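Local atomic coordinates of invasion protein INVA (PDB entry 2X49), a protein that forms part of the type III secretion export apparatus in the Salmonella inner membrane and is involved in invasion of the intestinal epithelium. Residues I59-F71 against L129-E143. Numbering follows the deposited sequence.
Sequences IVLLINEIRVEQF and LYHCLAVTLARNVNE
At the edge of the Phe-71 ring, near its plane, lie Thr-136 OG1, 3.4 Å from Phe-71 CZ, and Leu-61 CB, from the partner strand of the hairpin. Cys-132 and Leu-133 approach the ring obliquely. Cys-132 CB makes the tight contact, 3.2 Å from Phe-71 CE1, with SG farther off in an oblique sulfur-aromatic contact; Leu-133 CD2 lies 3.8 Å from Phe-71 CE2. Cys-132 also lies beside a bound mercury ion. The Thr-136 hydroxyl turns back to its own helix and bonds to Cys-132 O, which also accepts a bond from the backbone N-H of Thr-136 on the other face of the carbonyl plane. That leaves the methyl, anti to the backbone N (OG1 chi1 -57°), directed at the hairpin, where Thr-136 CG2 is 3.8 Å from both Leu-61 CD2 and Val-68 CG1. The arrangement illustrates, within the C-terminal domain of InvA, how a helix packs on a beta hairpin at the border of a mixed sheet: strands 59-63 and 66-71 join through a type I' turn, and a classic bulge sets Val-68 and Glu-69 opposite Leu-61, both directed to the helix. Farther along, the two branches of Ile-63 divide the residues at and beyond the helix end, CD1 touching Leu-137 and reaching Asn-140 CB at 3.7 Å while CG2 rests on the aliphatic part of Glu-143. Asn-140, the first residue to leave helical geometry, turns its amide back so that ND2 donates to Thr-136 O at 2.9 Å. Arg-139 lays its guanidinium edge near Glu-69 CG, but pairs with Asp-312 in a salt bridge. At the turn, Asn-64 ND2 donates to Glu-143 OE1 over 2.6 Å; OE1 lies in the plane of the Asn-64 amide, whereas ND2 meets it from above the carboxylate plane, the two planes standing 70° apart.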
ATOM      1  N   ILE A  59      -5.730   8.361 -16.574  1.00 16.18           N
ATOM      2  CA  ILE A  59      -4.858   9.298 -15.817  1.00 17.27           C
ATOM      3  C   ILE A  59      -3.467   8.718 -15.772  1.00 16.95           C
ATOM      4  O   ILE A  59      -3.328   7.524 -15.645  1.00 16.32           O
ATOM      5  CB  ILE A  59      -5.346   9.496 -14.336  1.00 18.59           C
ATOM      6  CG1 ILE A  59      -6.773  10.108 -14.294  1.00 21.58           C
ATOM      7  CG2 ILE A  59      -4.367  10.356 -13.563  1.00 20.03           C
ATOM      8  CD1 ILE A  59      -6.825  11.600 -14.410  1.00 25.14           C
ATOM      9  N   VAL A  60      -2.455   9.542 -15.980  1.00 14.80           N
ATOM     10  CA  VAL A  60      -1.057   9.132 -15.764  1.00 15.37           C
ATOM     11  C   VAL A  60      -0.364   9.893 -14.664  1.00 13.74           C
ATOM     12  O   VAL A  60      -0.398  11.117 -14.535  1.00 15.05           O
ATOM     13  CB  VAL A  60      -0.208   9.323 -17.064  1.00 13.99           C
ATOM     14  CG1 VAL A  60       1.225   8.650 -16.969  1.00 15.33           C
ATOM     15  CG2 VAL A  60      -0.924   8.768 -18.267  1.00 14.80           C
ATOM     16  N   LEU A  61       0.318   9.118 -13.840  1.00 14.59           N
ATOM     17  CA  LEU A  61       1.130   9.685 -12.767  1.00 13.95           C
ATOM     18  C   LEU A  61       2.585   9.706 -13.178  1.00 13.01           C
ATOM     19  O   LEU A  61       3.161   8.681 -13.488  1.00 12.90           O
ATOM     20  CB  LEU A  61       0.923   8.865 -11.454  1.00 13.17           C
ATOM     21  CG  LEU A  61       1.915   9.210 -10.329  1.00 14.42           C
ATOM     22  CD1 LEU A  61       1.676  10.611  -9.818  1.00 19.22           C
ATOM     23  CD2 LEU A  61       1.821   8.141  -9.226  1.00 18.75           C
ATOM     24  N   LEU A  62       3.176  10.894 -13.115  1.00 13.82           N
ATOM     25  CA  LEU A  62       4.612  11.101 -13.304  1.00 14.73           C
ATOM     26  C   LEU A  62       5.249  11.510 -11.982  1.00 15.00           C
ATOM     27  O   LEU A  62       4.794  12.377 -11.235  1.00 15.24           O
ATOM     28  CB  LEU A  62       4.942  12.208 -14.312  1.00 15.13           C
ATOM     29  CG  LEU A  62       4.234  12.204 -15.632  1.00 18.33           C
ATOM     30  CD1 LEU A  62       4.816  13.348 -16.496  1.00 17.82           C
ATOM     31  CD2 LEU A  62       4.342  10.830 -16.278  1.00 22.32           C
ATOM     32  N   ILE A  63       6.321  10.799 -11.694  1.00 15.55           N
ATOM     33  CA  ILE A  63       7.225  11.142 -10.602  1.00 18.13           C
ATOM     34  C   ILE A  63       8.588  11.421 -11.227  1.00 18.50           C
ATOM     35  O   ILE A  63       9.136  10.656 -12.030  1.00 17.28           O
ATOM     36  CB  ILE A  63       7.293  10.008  -9.515  1.00 18.10           C
ATOM     37  CG1 ILE A  63       5.911   9.644  -8.981  1.00 21.09           C
ATOM     38  CG2 ILE A  63       8.308  10.405  -8.376  1.00 19.23           C
ATOM     39  CD1 ILE A  63       5.897   8.398  -7.981  1.00 21.39           C
ATOM     40  N   ASN A  64       9.112  12.586 -10.929  1.00 21.06           N
ATOM     41  CA  ASN A  64      10.363  13.037 -11.535  1.00 21.89           C
ATOM     42  C   ASN A  64      10.229  13.167 -13.025  1.00 21.53           C
ATOM     43  O   ASN A  64      11.163  12.937 -13.809  1.00 21.04           O
ATOM     44  CB  ASN A  64      11.503  12.049 -11.260  1.00 23.33           C
ATOM     45  CG  ASN A  64      11.851  11.962  -9.812  1.00 25.92           C
ATOM     46  OD1 ASN A  64      12.008  12.992  -9.127  1.00 31.76           O
ATOM     47  ND2 ASN A  64      12.026  10.725  -9.317  1.00 30.51           N
ATOM     48  N   GLU A  65       9.015  13.511 -13.405  1.00 21.77           N
ATOM     49  CA  GLU A  65       8.671  13.754 -14.814  1.00 22.22           C
ATOM     50  C   GLU A  65       8.740  12.471 -15.644  1.00 21.41           C
ATOM     51  O   GLU A  65       8.699  12.476 -16.875  1.00 21.53           O
ATOM     52  CB  GLU A  65       9.543  14.852 -15.449  1.00 23.75           C
ATOM     53  CG  GLU A  65       8.904  16.226 -15.313  1.00 26.54           C
ATOM     54  CD  GLU A  65       9.750  17.364 -15.916  1.00 29.72           C
ATOM     55  OE1 GLU A  65      10.318  17.217 -17.034  1.00 34.15           O
ATOM     56  OE2 GLU A  65       9.861  18.422 -15.250  1.00 33.86           O
ATOM     57  N   ILE A  66       8.857  11.366 -14.921  1.00 19.35           N
ATOM     58  CA  ILE A  66       8.864  10.038 -15.564  1.00 18.97           C
ATOM     59  C   ILE A  66       7.554   9.301 -15.330  1.00 18.47           C
ATOM     60  O   ILE A  66       7.050   9.321 -14.259  1.00 17.21           O
ATOM     61  CB  ILE A  66      10.036   9.208 -15.012  1.00 18.57           C
ATOM     62  CG1 ILE A  66      11.365   9.925 -15.306  1.00 19.17           C
ATOM     63  CG2 ILE A  66      10.053   7.822 -15.612  1.00 20.06           C
ATOM     64  CD1 ILE A  66      12.572   9.273 -14.649  1.00 21.43           C
ATOM     65  N   ARG A  67       6.988   8.707 -16.363  1.00 19.04           N
ATOM     66  CA  ARG A  67       5.735   7.954 -16.210  1.00 20.61           C
ATOM     67  C   ARG A  67       5.976   6.796 -15.276  1.00 20.62           C
ATOM     68  O   ARG A  67       6.889   6.001 -15.477  1.00 21.24           O
ATOM     69  CB  ARG A  67       5.238   7.426 -17.557  1.00 21.27           C
ATOM     70  CG  ARG A  67       4.721   8.506 -18.473  1.00 24.85           C
ATOM     71  CD  ARG A  67       4.670   8.042 -19.923  1.00 29.98           C
ATOM     72  NE  ARG A  67       3.427   8.463 -20.554  1.00 33.66           N
ATOM     73  CZ  ARG A  67       3.172   9.697 -20.976  1.00 37.68           C
ATOM     74  NH1 ARG A  67       4.079  10.663 -20.837  1.00 37.90           N
ATOM     75  NH2 ARG A  67       2.000   9.961 -21.542  1.00 39.47           N
ATOM     76  N   VAL A  68       5.143   6.719 -14.260  1.00 19.84           N
ATOM     77  CA  VAL A  68       5.201   5.647 -13.233  1.00 20.82           C
ATOM     78  C   VAL A  68       4.068   4.643 -13.390  1.00 20.87           C
ATOM     79  O   VAL A  68       4.238   3.420 -13.351  1.00 22.04           O
ATOM     80  CB  VAL A  68       5.177   6.259 -11.834  1.00 21.28           C
ATOM     81  CG1 VAL A  68       4.772   5.250 -10.787  1.00 25.18           C
ATOM     82  CG2 VAL A  68       6.582   6.853 -11.524  1.00 21.80           C
ATOM     83  N   GLU A  69       2.895   5.196 -13.590  1.00 20.66           N
ATOM     84  CA  GLU A  69       1.690   4.368 -13.803  1.00 21.40           C
ATOM     85  C   GLU A  69       0.630   5.097 -14.563  1.00 19.74           C
ATOM     86  O   GLU A  69       0.454   6.288 -14.406  1.00 18.62           O
ATOM     87  CB  GLU A  69       1.079   3.988 -12.442  1.00 23.13           C
ATOM     88  CG  GLU A  69       1.504   2.649 -11.871  1.00 28.60           C
ATOM     89  CD  GLU A  69       1.171   1.495 -12.784  1.00 33.49           C
ATOM     90  OE1 GLU A  69       0.209   1.626 -13.574  1.00 37.21           O
ATOM     91  OE2 GLU A  69       1.875   0.462 -12.720  1.00 38.29           O
ATOM     92  N   GLN A  70      -0.093   4.341 -15.356  1.00 19.75           N
ATOM     93  CA  GLN A  70      -1.302   4.852 -16.012  1.00 19.65           C
ATOM     94  C   GLN A  70      -2.472   4.091 -15.411  1.00 19.51           C
ATOM     95  O   GLN A  70      -2.502   2.831 -15.417  1.00 20.82           O
ATOM     96  CB  GLN A  70      -1.242   4.666 -17.534  1.00 19.94           C
ATOM     97  CG  GLN A  70      -2.449   5.274 -18.295  1.00 22.33           C
ATOM     98  CD  GLN A  70      -2.216   5.428 -19.816  1.00 27.07           C
ATOM     99  OE1 GLN A  70      -1.094   5.668 -20.277  1.00 32.68           O
ATOM    100  NE2 GLN A  70      -3.289   5.325 -20.588  1.00 28.15           N
ATOM    101  N   PHE A  71      -3.437   4.881 -14.955  1.00 17.42           N
ATOM    102  CA  PHE A  71      -4.660   4.401 -14.304  1.00 19.11           C
ATOM    103  C   PHE A  71      -5.863   4.576 -15.219  1.00 18.44           C
ATOM    104  O   PHE A  71      -6.000   5.531 -15.957  1.00 19.18           O
ATOM    105  CB  PHE A  71      -4.953   5.186 -13.008  1.00 19.47           C
ATOM    106  CG  PHE A  71      -3.813   5.212 -12.006  1.00 20.11           C
ATOM    107  CD1 PHE A  71      -3.741   4.264 -10.985  1.00 18.77           C
ATOM    108  CD2 PHE A  71      -2.823   6.147 -12.073  1.00 21.95           C
ATOM    109  CE1 PHE A  71      -2.749   4.269 -10.006  1.00 11.78           C
ATOM    110  CE2 PHE A  71      -1.781   6.151 -11.129  1.00 20.20           C
ATOM    111  CZ  PHE A  71      -1.714   5.188 -10.118  1.00 16.40           C
ATOM    112  N   LEU A 129      -9.814   6.627  -7.511  1.00 16.23           N
ATOM    113  CA  LEU A 129      -8.640   7.283  -8.106  1.00 16.53           C
ATOM    114  C   LEU A 129      -7.668   7.667  -6.991  1.00 16.33           C
ATOM    115  O   LEU A 129      -6.486   7.423  -7.066  1.00 16.12           O
ATOM    116  CB  LEU A 129      -9.032   8.544  -8.864  1.00 17.56           C
ATOM    117  CG  LEU A 129      -7.842   9.379  -9.414  1.00 15.97           C
ATOM    118  CD1 LEU A 129      -6.910   8.561 -10.269  1.00 18.55           C
ATOM    119  CD2 LEU A 129      -8.380  10.563 -10.171  1.00 15.79           C
ATOM    120  N   TYR A 130      -8.239   8.177  -5.920  1.00 15.78           N
ATOM    121  CA  TYR A 130      -7.417   8.502  -4.733  1.00 16.22           C
ATOM    122  C   TYR A 130      -6.722   7.248  -4.198  1.00 16.84           C
ATOM    123  O   TYR A 130      -5.499   7.250  -3.911  1.00 16.94           O
ATOM    124  CB  TYR A 130      -8.244   9.108  -3.599  1.00 16.16           C
ATOM    125  CG  TYR A 130      -7.401   9.156  -2.328  1.00 17.81           C
ATOM    126  CD1 TYR A 130      -6.397  10.066  -2.209  1.00 17.46           C
ATOM    127  CD2 TYR A 130      -7.631   8.313  -1.276  1.00 18.88           C
ATOM    128  CE1 TYR A 130      -5.585  10.102  -1.095  1.00 17.95           C
ATOM    129  CE2 TYR A 130      -6.832   8.342  -0.142  1.00 18.43           C
ATOM    130  CZ  TYR A 130      -5.816   9.254  -0.056  1.00 17.02           C
ATOM    131  OH  TYR A 130      -4.986   9.318   1.082  1.00 19.20           O
ATOM    132  N   HIS A 131      -7.455   6.155  -4.077  1.00 17.42           N
ATOM    133  CA  HIS A 131      -6.840   4.893  -3.586  1.00 18.27           C
ATOM    134  C   HIS A 131      -5.695   4.432  -4.470  1.00 17.71           C
ATOM    135  O   HIS A 131      -4.596   4.096  -3.995  1.00 17.43           O
ATOM    136  CB  HIS A 131      -7.875   3.781  -3.428  1.00 18.86           C
ATOM    137  CG  HIS A 131      -7.368   2.552  -2.732  1.00 20.15           C
ATOM    138  ND1 HIS A 131      -7.458   1.249  -3.063  1.00 25.74           N
ATOM    139  CD2 HIS A 131      -6.693   2.597  -1.531  1.00 21.14           C
ATOM    140  CE1 HIS A 131      -6.848   0.526  -2.063  1.00 21.26           C
ATOM    141  NE2 HIS A 131      -6.411   1.364  -1.140  1.00 24.34           N
ATOM    142  N   CYS A 132      -5.924   4.432  -5.767  1.00 16.47           N
ATOM    143  CA  CYS A 132      -4.903   4.035  -6.756  1.00 17.76           C
ATOM    144  C   CYS A 132      -3.641   4.874  -6.556  1.00 16.96           C
ATOM    145  O   CYS A 132      -2.501   4.359  -6.503  1.00 16.28           O
ATOM    146  CB  CYS A 132      -5.383   4.270  -8.179  1.00 18.38           C
ATOM    147  SG  CYS A 132      -6.494   2.977  -8.724  1.00 25.87           S
ATOM    148  N   LEU A 133      -3.867   6.168  -6.498  1.00 17.61           N
ATOM    149  CA  LEU A 133      -2.723   7.145  -6.386  1.00 16.05           C
ATOM    150  C   LEU A 133      -1.974   6.946  -5.067  1.00 17.05           C
ATOM    151  O   LEU A 133      -0.733   6.899  -5.001  1.00 17.29           O
ATOM    152  CB  LEU A 133      -3.194   8.573  -6.507  1.00 15.41           C
ATOM    153  CG  LEU A 133      -3.633   8.943  -7.897  1.00 17.15           C
ATOM    154  CD1 LEU A 133      -4.369  10.296  -7.891  1.00 18.10           C
ATOM    155  CD2 LEU A 133      -2.417   9.072  -8.824  1.00 19.44           C
ATOM    156  N   ALA A 134      -2.757   6.775  -4.018  1.00 16.88           N
ATOM    157  CA  ALA A 134      -2.156   6.634  -2.681  1.00 17.58           C
ATOM    158  C   ALA A 134      -1.287   5.409  -2.581  1.00 17.96           C
ATOM    159  O   ALA A 134      -0.180   5.450  -2.006  1.00 18.01           O
ATOM    160  CB  ALA A 134      -3.211   6.618  -1.615  1.00 18.45           C
ATOM    161  N   VAL A 135      -1.784   4.307  -3.106  1.00 17.02           N
ATOM    162  CA  VAL A 135      -1.049   3.031  -3.069  1.00 16.43           C
ATOM    163  C   VAL A 135       0.289   3.189  -3.780  1.00 15.35           C
ATOM    164  O   VAL A 135       1.360   2.771  -3.312  1.00 15.98           O
ATOM    165  CB  VAL A 135      -1.917   1.889  -3.670  1.00 17.47           C
ATOM    166  CG1 VAL A 135      -1.137   0.660  -4.041  1.00 18.64           C
ATOM    167  CG2 VAL A 135      -3.072   1.615  -2.702  1.00 18.35           C
ATOM    168  N   THR A 136       0.242   3.870  -4.908  1.00 15.80           N
ATOM    169  CA  THR A 136       1.412   3.986  -5.756  1.00 15.88           C
ATOM    170  C   THR A 136       2.400   4.959  -5.131  1.00 14.06           C
ATOM    171  O   THR A 136       3.617   4.751  -5.175  1.00 13.51           O
ATOM    172  CB  THR A 136       1.043   4.458  -7.197  1.00 16.29           C
ATOM    173  OG1 THR A 136       0.094   3.511  -7.726  1.00 20.77           O
ATOM    174  CG2 THR A 136       2.250   4.510  -8.087  1.00 18.07           C
ATOM    175  N   LEU A 137       1.859   6.005  -4.544  1.00 15.96           N
ATOM    176  CA  LEU A 137       2.715   7.040  -3.889  1.00 15.03           C
ATOM    177  C   LEU A 137       3.379   6.507  -2.628  1.00 16.24           C
ATOM    178  O   LEU A 137       4.540   6.802  -2.386  1.00 16.05           O
ATOM    179  CB  LEU A 137       1.964   8.329  -3.635  1.00 16.42           C
ATOM    180  CG  LEU A 137       1.672   9.106  -4.901  1.00 17.18           C
ATOM    181  CD1 LEU A 137       0.600  10.188  -4.704  1.00 18.05           C
ATOM    182  CD2 LEU A 137       2.923   9.780  -5.485  1.00 14.53           C
ATOM    183  N   ALA A 138       2.648   5.709  -1.860  1.00 15.00           N
ATOM    184  CA  ALA A 138       3.233   5.049  -0.649  1.00 16.07           C
ATOM    185  C   ALA A 138       4.448   4.234  -1.059  1.00 16.56           C
ATOM    186  O   ALA A 138       5.508   4.293  -0.431  1.00 15.27           O
ATOM    187  CB  ALA A 138       2.191   4.144   0.065  1.00 17.60           C
ATOM    188  N   ARG A 139       4.320   3.437  -2.100  1.00 16.42           N
ATOM    189  CA  ARG A 139       5.399   2.544  -2.553  1.00 16.57           C
ATOM    190  C   ARG A 139       6.667   3.324  -2.921  1.00 15.37           C
ATOM    191  O   ARG A 139       7.809   2.850  -2.797  1.00 16.07           O
ATOM    192  CB  ARG A 139       4.923   1.695  -3.743  1.00 17.87           C
ATOM    193  CG  ARG A 139       5.890   0.777  -4.383  1.00 20.99           C
ATOM    194  CD  ARG A 139       5.098  -0.187  -5.267  1.00 25.35           C
ATOM    195  NE  ARG A 139       4.736   0.314  -6.594  1.00 26.76           N
ATOM    196  CZ  ARG A 139       3.497   0.374  -7.077  1.00 27.15           C
ATOM    197  NH1 ARG A 139       2.464  -0.010  -6.346  1.00 28.58           N
ATOM    198  NH2 ARG A 139       3.285   0.826  -8.306  1.00 28.91           N
ATOM    199  N   ASN A 140       6.423   4.534  -3.389  1.00 15.76           N
ATOM    200  CA  ASN A 140       7.452   5.398  -3.999  1.00 14.94           C
ATOM    201  C   ASN A 140       7.873   6.489  -3.006  1.00 14.68           C
ATOM    202  O   ASN A 140       8.421   7.528  -3.350  1.00 14.40           O
ATOM    203  CB  ASN A 140       6.972   5.990  -5.333  1.00 14.44           C
ATOM    204  CG  ASN A 140       7.085   5.028  -6.461  1.00 16.21           C
ATOM    205  OD1 ASN A 140       8.170   4.806  -7.016  1.00 19.58           O
ATOM    206  ND2 ASN A 140       5.951   4.497  -6.895  1.00 15.81           N
ATOM    207  N   VAL A 141       7.656   6.169  -1.747  1.00 15.25           N
ATOM    208  CA  VAL A 141       7.893   7.112  -0.641  1.00 16.21           C
ATOM    209  C   VAL A 141       9.305   7.747  -0.647  1.00 16.00           C
ATOM    210  O   VAL A 141       9.466   8.929  -0.315  1.00 15.71           O
ATOM    211  CB  VAL A 141       7.616   6.467   0.742  1.00 17.87           C
ATOM    212  CG1 VAL A 141       8.489   5.273   0.992  1.00 20.14           C
ATOM    213  CG2 VAL A 141       7.808   7.520   1.839  1.00 20.66           C
ATOM    214  N   ASN A 142      10.286   6.980  -1.077  1.00 16.21           N
ATOM    215  CA  ASN A 142      11.676   7.463  -1.028  1.00 15.89           C
ATOM    216  C   ASN A 142      11.928   8.654  -1.973  1.00 15.69           C
ATOM    217  O   ASN A 142      12.946   9.338  -1.902  1.00 16.12           O
ATOM    218  CB  ASN A 142      12.700   6.329  -1.267  1.00 15.91           C
ATOM    219  CG  ASN A 142      12.786   5.322  -0.098  1.00 21.65           C
ATOM    220  OD1 ASN A 142      11.644   4.929   0.457  1.00 31.37           O
ATOM    221  ND2 ASN A 142      13.882   4.847   0.239  1.00 29.48           N
ATOM    222  N   GLU A 143      10.967   8.880  -2.865  1.00 15.34           N
ATOM    223  CA  GLU A 143      11.079   9.960  -3.862  1.00 16.27           C
ATOM    224  C   GLU A 143      10.837  11.316  -3.260  1.00 16.44           C
ATOM    225  O   GLU A 143      11.321  12.319  -3.813  1.00 17.88           O
ATOM    226  CB  GLU A 143      10.145   9.754  -5.091  1.00 16.92           C
ATOM    227  CG  GLU A 143      10.487   8.518  -5.947  1.00 18.53           C
ATOM    228  CD  GLU A 143      11.751   8.679  -6.787  1.00 24.24           C
ATOM    229  OE1 GLU A 143      12.278   9.813  -6.925  1.00 24.03           O
ATOM    230  OE2 GLU A 143      12.202   7.648  -7.340  1.00 28.61           O
TER